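Local coordinates for protein EmGH1 (Erythrobacter marinus, PDB 5Z87) that probably hydrolyses beta-glucosidic bonds as a glycosyl hydrolase family 3 enzyme, at residues A[127-141]-A[165-179]. Residues are numbered along the deposited sequence; the frame is centred on the assembly and turned at random.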
loop_
_atom_site.group_PDB
_atom_site.type_symbol
_atom_site.label_atom_id
_atom_site.label_comp_id
_atom_site.label_asym_id
_atom_site.label_seq_id
_atom_site.Cartn_x
_atom_site.Cartn_y
_atom_site.Cartn_z
ATOM N N VAL A 127 29.221 17.568 -17.100
ATOM C CA VAL A 127 29.577 17.763 -15.701
ATOM C C VAL A 127 28.254 17.843 -14.953
ATOM O O VAL A 127 27.573 18.875 -14.997
ATOM C CB VAL A 127 30.429 19.020 -15.482
ATOM C CG1 VAL A 127 30.751 19.206 -13.997
ATOM C CG2 VAL A 127 31.708 18.934 -16.303
ATOM N N PHE A 128 27.875 16.755 -14.286
ATOM C CA PHE A 128 26.544 16.631 -13.694
ATOM C C PHE A 128 26.599 17.022 -12.224
ATOM O O PHE A 128 27.436 16.507 -11.471
ATOM C CB PHE A 128 26.004 15.201 -13.830
ATOM C CG PHE A 128 25.608 14.818 -15.228
ATOM C CD1 PHE A 128 24.558 15.461 -15.865
ATOM C CD2 PHE A 128 26.267 13.792 -15.895
ATOM C CE1 PHE A 128 24.170 15.107 -17.154
ATOM C CE2 PHE A 128 25.882 13.422 -17.173
ATOM C CZ PHE A 128 24.835 14.101 -17.814
ATOM N N GLU A 129 25.712 17.922 -11.814
ATOM C CA GLU A 129 25.587 18.291 -10.406
ATOM C C GLU A 129 24.136 18.090 -9.977
ATOM O O GLU A 129 23.278 17.742 -10.789
ATOM C CB GLU A 129 26.065 19.728 -10.170
ATOM C CG GLU A 129 27.543 19.954 -10.566
ATOM C CD GLU A 129 28.523 19.347 -9.583
ATOM O OE1 GLU A 129 29.723 19.246 -9.924
ATOM O OE2 GLU A 129 28.103 18.959 -8.465
ATOM N N GLU A 130 23.862 18.279 -8.688
ATOM C CA GLU A 130 22.505 18.211 -8.153
ATOM C C GLU A 130 21.976 19.624 -7.974
ATOM O O GLU A 130 22.686 20.490 -7.459
ATOM C CB GLU A 130 22.456 17.471 -6.814
ATOM C CG GLU A 130 23.051 16.092 -6.842
ATOM C CD GLU A 130 22.132 15.057 -7.477
ATOM O OE1 GLU A 130 22.556 13.883 -7.574
ATOM O OE2 GLU A 130 20.996 15.411 -7.869
ATOM N N CYS A 131 20.734 19.850 -8.397
ATOM C CA CYS A 131 20.084 21.156 -8.364
ATOM C C CYS A 131 18.664 21.049 -7.820
ATOM O O CYS A 131 17.735 21.634 -8.367
ATOM C CB CYS A 131 20.045 21.777 -9.755
ATOM S SG CYS A 131 21.681 22.230 -10.401
ATOM N N LEU A 132 18.478 20.306 -6.726
ATOM C CA LEU A 132 17.129 20.037 -6.220
ATOM C C LEU A 132 16.416 21.322 -5.812
ATOM O O LEU A 132 15.260 21.550 -6.180
ATOM C CB LEU A 132 17.197 19.074 -5.032
ATOM C CG LEU A 132 15.874 18.641 -4.390
ATOM C CD1 LEU A 132 14.969 17.920 -5.371
ATOM C CD2 LEU A 132 16.159 17.758 -3.197
ATOM N N HIS A 133 17.092 22.170 -5.044
ATOM C CA HIS A 133 16.526 23.416 -4.535
ATOM C C HIS A 133 17.627 24.467 -4.529
ATOM O O HIS A 133 17.864 25.162 -3.538
ATOM C CB HIS A 133 15.924 23.207 -3.145
ATOM C CG HIS A 133 16.919 22.745 -2.129
ATOM N ND1 HIS A 133 17.636 23.620 -1.340
ATOM C CD2 HIS A 133 17.355 21.505 -1.808
ATOM C CE1 HIS A 133 18.455 22.936 -0.561
ATOM N NE2 HIS A 133 18.310 21.651 -0.830
ATOM N N GLY A 134 18.303 24.584 -5.665
ATOM C CA GLY A 134 19.572 25.270 -5.782
ATOM C C GLY A 134 20.705 24.291 -6.044
ATOM O O GLY A 134 20.577 23.077 -5.893
ATOM N N LEU A 135 21.837 24.848 -6.439
ATOM C CA LEU A 135 22.992 24.021 -6.754
ATOM C C LEU A 135 23.602 23.427 -5.487
ATOM O O LEU A 135 23.935 24.152 -4.549
ATOM C CB LEU A 135 24.028 24.855 -7.496
ATOM C CG LEU A 135 25.411 24.250 -7.631
ATOM C CD1 LEU A 135 25.400 23.057 -8.580
ATOM C CD2 LEU A 135 26.318 25.361 -8.126
ATOM N N LEU A 136 23.759 22.104 -5.457
ATOM C CA LEU A 136 24.427 21.450 -4.333
ATOM C C LEU A 136 25.927 21.661 -4.499
ATOM O O LEU A 136 26.656 20.828 -5.045
ATOM C CB LEU A 136 24.065 19.972 -4.267
ATOM C CG LEU A 136 24.173 19.221 -2.935
ATOM C CD1 LEU A 136 23.892 17.736 -3.160
ATOM C CD2 LEU A 136 25.511 19.388 -2.216
ATOM N N ALA A 137 26.396 22.802 -4.003
ATOM C CA ALA A 137 27.818 23.115 -4.069
ATOM C C ALA A 137 28.137 24.186 -3.040
ATOM O O ALA A 137 27.280 24.994 -2.675
ATOM C CB ALA A 137 28.247 23.590 -5.467
ATOM N N ASP A 138 29.388 24.184 -2.595
ATOM C CA ASP A 138 29.830 25.118 -1.575
ATOM C C ASP A 138 29.576 26.556 -2.011
ATOM O O ASP A 138 29.928 26.956 -3.125
ATOM C CB ASP A 138 31.312 24.893 -1.293
ATOM C CG ASP A 138 31.713 25.371 0.072
ATOM O OD1 ASP A 138 31.807 26.605 0.263
ATOM O OD2 ASP A 138 31.913 24.504 0.953
ATOM N N GLY A 139 28.919 27.321 -1.144
ATOM C CA GLY A 139 28.659 28.717 -1.414
ATOM C C GLY A 139 27.531 29.030 -2.371
ATOM O O GLY A 139 27.346 30.201 -2.697
ATOM N N ALA A 140 26.758 28.043 -2.830
ATOM C CA ALA A 140 25.632 28.328 -3.719
ATOM C C ALA A 140 24.366 28.667 -2.926
ATOM O O ALA A 140 24.204 28.257 -1.773
ATOM C CB ALA A 140 25.360 27.143 -4.647
ATOM N N THR A 141 23.469 29.432 -3.563
ATOM C CA THR A 141 22.206 29.848 -2.954
ATOM C C THR A 141 21.293 28.648 -2.699
ATOM O O THR A 141 20.968 27.896 -3.623
ATOM C CB THR A 141 21.491 30.851 -3.849
ATOM O OG1 THR A 141 22.442 31.768 -4.395
ATOM C CG2 THR A 141 20.427 31.621 -3.060
ATOM N N THR A 165 19.384 29.187 -10.304
ATOM C CA THR A 165 20.170 27.992 -10.030
ATOM C C THR A 165 20.994 27.578 -11.245
ATOM O O THR A 165 22.148 27.152 -11.107
ATOM C CB THR A 165 19.247 26.843 -9.601
ATOM O OG1 THR A 165 18.548 27.198 -8.397
ATOM C CG2 THR A 165 20.058 25.584 -9.366
ATOM N N ALA A 166 20.404 27.669 -12.444
ATOM C CA ALA A 166 21.135 27.296 -13.650
ATOM C C ALA A 166 22.342 28.213 -13.875
ATOM O O ALA A 166 23.438 27.740 -14.214
ATOM C CB ALA A 166 20.193 27.318 -14.856
ATOM N N LYS A 167 22.158 29.527 -13.682
ATOM C CA LYS A 167 23.263 30.478 -13.796
ATOM C C LYS A 167 24.421 30.070 -12.911
ATOM O O LYS A 167 25.574 30.033 -13.353
ATOM C CB LYS A 167 22.801 31.884 -13.406
ATOM C CG LYS A 167 22.003 32.617 -14.439
ATOM C CD LYS A 167 21.534 33.960 -13.872
ATOM C CE LYS A 167 20.584 34.649 -14.834
ATOM N NZ LYS A 167 19.943 35.840 -14.214
ATOM N N GLU A 168 24.126 29.778 -11.640
ATOM C CA GLU A 168 25.177 29.423 -10.699
ATOM C C GLU A 168 25.859 28.125 -11.113
ATOM O O GLU A 168 27.080 27.984 -10.974
ATOM C CB GLU A 168 24.602 29.321 -9.275
ATOM C CG GLU A 168 23.957 30.617 -8.762
ATOM C CD GLU A 168 23.744 30.669 -7.242
ATOM O OE1 GLU A 168 24.229 29.777 -6.497
ATOM O OE2 GLU A 168 23.075 31.627 -6.791
ATOM N N ALA A 169 25.090 27.173 -11.645
ATOM C CA ALA A 169 25.666 25.886 -12.019
ATOM C C ALA A 169 26.536 26.015 -13.269
ATOM O O ALA A 169 27.673 25.533 -13.298
ATOM C CB ALA A 169 24.550 24.852 -12.230
ATOM N N ARG A 170 26.017 26.665 -14.311
ATOM C CA ARG A 170 26.746 26.750 -15.573
ATOM C C ARG A 170 28.019 27.581 -15.417
ATOM O O ARG A 170 29.077 27.218 -15.946
ATOM C CB ARG A 170 25.827 27.323 -16.658
ATOM C CG ARG A 170 26.350 27.178 -18.085
ATOM C CD ARG A 170 26.568 25.711 -18.452
ATOM N NE ARG A 170 27.376 25.537 -19.657
ATOM C CZ ARG A 170 26.872 25.311 -20.867
ATOM N NH1 ARG A 170 27.674 25.169 -21.917
ATOM N NH2 ARG A 170 25.560 25.233 -21.030
ATOM N N SER A 171 27.951 28.675 -14.661
ATOM C CA SER A 171 29.146 29.477 -14.420
ATOM C C SER A 171 30.223 28.692 -13.682
ATOM O O SER A 171 31.408 29.022 -13.800
ATOM C CB SER A 171 28.786 30.744 -13.634
ATOM O OG SER A 171 28.500 30.421 -12.284
ATOM N N ARG A 172 29.848 27.664 -12.930
ATOM C CA ARG A 172 30.811 26.829 -12.218
ATOM C C ARG A 172 31.200 25.579 -13.005
ATOM O O ARG A 172 31.889 24.705 -12.469
ATOM C CB ARG A 172 30.262 26.442 -10.835
ATOM C CG ARG A 172 30.080 27.641 -9.890
ATOM C CD ARG A 172 29.275 27.299 -8.629
ATOM N NE ARG A 172 30.039 26.448 -7.725
ATOM C CZ ARG A 172 30.003 26.537 -6.400
ATOM N NH1 ARG A 172 29.221 27.440 -5.808
ATOM N NH2 ARG A 172 30.752 25.725 -5.667
ATOM N N GLY A 173 30.783 25.471 -14.260
ATOM C CA GLY A 173 31.236 24.389 -15.103
ATOM C C GLY A 173 30.282 23.229 -15.249
ATOM O O GLY A 173 30.598 22.279 -15.970
ATOM N N SER A 174 29.128 23.268 -14.601
ATOM C CA SER A 174 28.150 22.198 -14.738
ATOM C C SER A 174 27.154 22.548 -15.834
ATOM O O SER A 174 26.543 23.617 -15.796
ATOM C CB SER A 174 27.420 21.972 -13.412
ATOM O OG SER A 174 26.340 21.069 -13.561
ATOM N N GLN A 175 26.979 21.653 -16.803
ATOM C CA GLN A 175 25.994 21.891 -17.853
ATOM C C GLN A 175 24.875 20.853 -17.834
ATOM O O GLN A 175 24.088 20.783 -18.788
ATOM C CB GLN A 175 26.660 21.899 -19.232
ATOM C CG GLN A 175 28.140 22.261 -19.203
ATOM C CD GLN A 175 28.997 21.012 -19.000
ATOM O OE1 GLN A 175 28.550 20.046 -18.378
ATOM N NE2 GLN A 175 30.216 21.018 -19.539
ATOM N N GLY A 176 24.783 20.042 -16.792
ATOM C CA GLY A 176 23.648 19.145 -16.640
ATOM C C GLY A 176 23.426 18.820 -15.183
ATOM O O GLY A 176 24.366 18.822 -14.378
ATOM N N CYS A 177 22.170 18.549 -14.831
ATOM C CA CYS A 177 21.859 18.157 -13.464
ATOM C C CYS A 177 20.903 16.975 -13.444
ATOM O O CYS A 177 20.176 16.704 -14.406
ATOM C CB CYS A 177 21.262 19.317 -12.650
ATOM S SG CYS A 177 19.689 19.888 -13.277
ATOM N N PHE A 178 20.931 16.278 -12.310
ATOM C CA PHE A 178 20.034 15.163 -12.034
ATOM C C PHE A 178 18.822 15.672 -11.248
ATOM O O PHE A 178 18.577 15.310 -10.102
ATOM C CB PHE A 178 20.782 14.074 -11.272
ATOM C CG PHE A 178 21.949 13.476 -12.027
ATOM C CD1 PHE A 178 21.948 13.415 -13.420
ATOM C CD2 PHE A 178 23.040 12.945 -11.330
ATOM C CE1 PHE A 178 23.010 12.844 -14.105
ATOM C CE2 PHE A 178 24.115 12.370 -12.007
ATOM C CZ PHE A 178 24.095 12.307 -13.397
ATOM N N SER A 179 18.092 16.572 -11.897
ATOM C CA SER A 179 16.964 17.300 -11.332
ATOM C C SER A 179 16.092 17.743 -12.485
ATOM O O SER A 179 16.587 17.879 -13.609
ATOM C CB SER A 179 17.430 18.531 -10.526
ATOM O OG SER A 179 18.238 18.156 -9.426
HETATM O O HOH W 1 18.921 16.919 -7.377
HETATM O O HOH W 2 22.006 27.630 -6.187
#
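Parallel strands 126-129 and 176-177 pair here as neighbours in the family's TIM-barrel-like N-terminal domain, a beta-alpha-beta crossover whose helix 155-171 packs against the loop after strand 126-129. Glu129 N donates to Gly176 O (3.0 Å) and Phe178 N to Glu129 O; two residues earlier, Val127 O accepts the hydroxyl of Ser174. The Phe128 and Phe178 rings form an offset stack with planes 26° apart, Phe178 CE1 lying over the Phe128 face. Glu130, bent at chi2 (-78°), brings OE1 to the Phe178 ring edge, where it is hydrogen-bonded to Tyr93 OH and to the dithiothreitol whose pocket both residues line. At the loop, Glu168 OE1 accepts Thr141 N on its syn lone pair. Arg172 turns at chi3 (71°) and reaches Asp138 O end-on with NH1 (2.8 Å) and NH2 (2.9 Å), while Ala137 CB sits over one guanidinium face. A leucine in its place would probably leave Asp138 O without both donors and the 137-140 turn less firmly tied to the helix. Gly173 closes that helix in a Schellman motif. Helix 101-116 covers Val127 and Gln175, helix 393-399 touches Arg172, and strands 91-93 and 229-235 continue the sheet on its two sides.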